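PDB 4PEY: Exo-beta-1,3-glucanase from Streptomyces sp. SirexAA-E, which hydrolyses laminarin and laminarioligosaccharides, cutting beta-1,3-glucans from their non-reducing ends to yield glucose and laminaribiose. Local coordinates for residues A78-L82 / F224-D228. The protein carries 1 engineered substitution. Sequence-based numbering, arbitrary orientation.
Sequences AGLGL and FLYLD
F224 sets the edge of its ring against the carbonyls of G81 and L82, with CE1 3.8 Å from G81 O; here the loop 80-82, which leaves strand 75-79 in the parallel beta-helix of this family 55 hydrolase, meets strand 224-228 nearly at right angles, away from the sugar sites. N114 hydrogen-bonds to G81 O and R136 to L82 O. At L225, a water donates to both L225 O and G79 O, bridging the backbones, while L80 CD2 rests 4.1 Å from L225 CG, in an apolar patch that M58 extends. Y226 CG sits between the backbone N and the carbonyl carbon (chi1 80°), which lays the ring alongside L82; CD1 of L82 makes a CH-pi contact over one face, 4.1 Å from the ring centroid and offset toward the rim. Y226 OH is hydrogen-bonded to S257. With an alanine in place of Y226, L82 CD1 would probably lose its aromatic bed and S257 its phenolic partner. At L227, CD1 touches L80 CD1 at 4.0 Å, and a second water joins L227 O to L82 N, weakly at the latter. The one direct hydrogen bond between the segments is nearly straight: L227 N donates to L80 O over 2.7 Å at an N-H...O angle of 177°.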
ATOM      1  N   ALA A  78       9.609  13.208   4.406  1.00 10.88           N
ATOM      2  CA  ALA A  78      10.794  12.364   4.366  1.00 11.43           C
ATOM      3  C   ALA A  78      12.071  13.134   4.646  1.00 11.80           C
ATOM      4  O   ALA A  78      12.143  14.352   4.448  1.00 12.84           O
ATOM      5  CB  ALA A  78      10.904  11.665   3.003  1.00 12.79           C
ATOM      6  N   GLY A  79      13.078  12.398   5.100  1.00 11.70           N
ATOM      7  CA  GLY A  79      14.428  12.922   5.214  1.00 11.26           C
ATOM      8  C   GLY A  79      15.222  12.664   3.944  1.00 13.42           C
ATOM      9  O   GLY A  79      14.870  11.803   3.130  1.00 13.54           O
ATOM     10  N   LEU A  80      16.307  13.413   3.789  1.00 13.69           N
ATOM     11  CA  LEU A  80      17.120  13.366   2.580  1.00 15.03           C
ATOM     12  C   LEU A  80      18.541  12.866   2.854  1.00 16.65           C
ATOM     13  O   LEU A  80      19.451  13.103   2.067  1.00 15.33           O
ATOM     14  CB  LEU A  80      17.165  14.751   1.926  1.00 15.12           C
ATOM     15  CG  LEU A  80      15.863  15.263   1.302  1.00 14.57           C
ATOM     16  CD1 LEU A  80      15.952  16.767   1.001  1.00 15.21           C
ATOM     17  CD2 LEU A  80      15.519  14.472   0.033  1.00 15.10           C
ATOM     18  N   GLY A  81      18.726  12.164   3.968  1.00 15.34           N
ATOM     19  CA  GLY A  81      19.999  11.522   4.234  1.00 15.98           C
ATOM     20  C   GLY A  81      20.073  10.158   3.576  1.00 17.60           C
ATOM     21  O   GLY A  81      19.066   9.614   3.124  1.00 18.87           O
ATOM     22  N   LEU A  82      21.273   9.596   3.521  1.00 17.95           N
ATOM     23  CA  LEU A  82      21.436   8.239   3.033  1.00 19.03           C
ATOM     24  C   LEU A  82      20.855   7.268   4.057  1.00 18.44           C
ATOM     25  O   LEU A  82      20.334   6.209   3.704  1.00 20.46           O
ATOM     26  CB  LEU A  82      22.910   7.936   2.765  1.00 22.03           C
ATOM     27  CG  LEU A  82      23.215   6.575   2.145  1.00 26.95           C
ATOM     28  CD1 LEU A  82      22.514   6.408   0.800  1.00 27.82           C
ATOM     29  CD2 LEU A  82      24.713   6.415   2.000  1.00 28.31           C
ATOM     30  N   PHE A 224      14.325   5.914  -2.885  1.00 12.40           N
ATOM     31  CA  PHE A 224      13.965   7.194  -2.279  1.00 13.16           C
ATOM     32  C   PHE A 224      14.949   8.291  -2.677  1.00 13.12           C
ATOM     33  O   PHE A 224      16.136   8.038  -2.945  1.00 14.41           O
ATOM     34  CB  PHE A 224      13.889   7.076  -0.747  1.00 13.59           C
ATOM     35  CG  PHE A 224      15.172   6.610  -0.113  1.00 13.30           C
ATOM     36  CD1 PHE A 224      16.106   7.528   0.355  1.00 14.57           C
ATOM     37  CD2 PHE A 224      15.455   5.255   0.004  1.00 13.78           C
ATOM     38  CE1 PHE A 224      17.299   7.105   0.935  1.00 13.99           C
ATOM     39  CE2 PHE A 224      16.652   4.821   0.574  1.00 13.63           C
ATOM     40  CZ  PHE A 224      17.573   5.749   1.040  1.00 13.93           C
ATOM     41  N   LEU A 225      14.425   9.511  -2.732  1.00 14.08           N
ATOM     42  CA  LEU A 225      15.212  10.700  -3.001  1.00 14.84           C
ATOM     43  C   LEU A 225      16.097  11.047  -1.808  1.00 14.02           C
ATOM     44  O   LEU A 225      15.651  10.988  -0.660  1.00 15.55           O
ATOM     45  CB  LEU A 225      14.281  11.875  -3.320  1.00 14.83           C
ATOM     46  CG  LEU A 225      14.923  13.180  -3.791  1.00 15.83           C
ATOM     47  CD1 LEU A 225      15.510  13.004  -5.203  1.00 16.61           C
ATOM     48  CD2 LEU A 225      13.901  14.325  -3.756  1.00 16.43           C
ATOM     49  N   TYR A 226      17.348  11.414  -2.062  1.00 13.99           N
ATOM     50  CA  TYR A 226      18.186  11.903  -0.974  1.00 14.33           C
ATOM     51  C   TYR A 226      19.227  12.869  -1.501  1.00 17.08           C
ATOM     52  O   TYR A 226      19.342  13.078  -2.714  1.00 16.68           O
ATOM     53  CB  TYR A 226      18.852  10.739  -0.220  1.00 15.88           C
ATOM     54  CG  TYR A 226      20.080  10.147  -0.887  1.00 15.93           C
ATOM     55  CD1 TYR A 226      19.969   9.331  -2.013  1.00 17.01           C
ATOM     56  CD2 TYR A 226      21.350  10.375  -0.370  1.00 18.39           C
ATOM     57  CE1 TYR A 226      21.093   8.779  -2.608  1.00 18.04           C
ATOM     58  CE2 TYR A 226      22.475   9.828  -0.957  1.00 19.42           C
ATOM     59  CZ  TYR A 226      22.343   9.032  -2.078  1.00 19.68           C
ATOM     60  OH  TYR A 226      23.462   8.485  -2.669  1.00 22.35           O
ATOM     61  N   LEU A 227      19.955  13.481  -0.578  1.00 17.20           N
ATOM     62  CA  LEU A 227      21.045  14.390  -0.911  1.00 20.51           C
ATOM     63  C   LEU A 227      22.394  13.750  -0.650  1.00 23.15           C
ATOM     64  O   LEU A 227      22.682  13.336   0.468  1.00 23.47           O
ATOM     65  CB  LEU A 227      20.925  15.680  -0.105  1.00 21.54           C
ATOM     66  CG  LEU A 227      19.964  16.724  -0.660  1.00 22.69           C
ATOM     67  CD1 LEU A 227      19.716  17.809   0.378  1.00 23.68           C
ATOM     68  CD2 LEU A 227      20.533  17.314  -1.947  1.00 22.36           C
ATOM     69  N   ASP A 228      23.209  13.667  -1.694  1.00 26.14           N
ATOM     70  CA  ASP A 228      24.603  13.267  -1.565  1.00 31.10           C
ATOM     71  C   ASP A 228      25.426  14.545  -1.624  1.00 33.56           C
ATOM     72  O   ASP A 228      25.694  15.071  -2.703  1.00 34.27           O
ATOM     73  CB  ASP A 228      24.989  12.285  -2.674  1.00 34.64           C
ATOM     74  CG  ASP A 228      26.364  11.683  -2.482  1.00 39.04           C
ATOM     75  OD1 ASP A 228      26.921  11.782  -1.367  1.00 40.39           O
ATOM     76  OD2 ASP A 228      26.885  11.097  -3.455  1.00 41.72           O
TER
HETATM   77  O   HOH W   1      13.518  10.567   0.925  1.00 15.93           O
HETATM   78  O   HOH W   2      23.331  12.038   2.692  1.00 36.04           O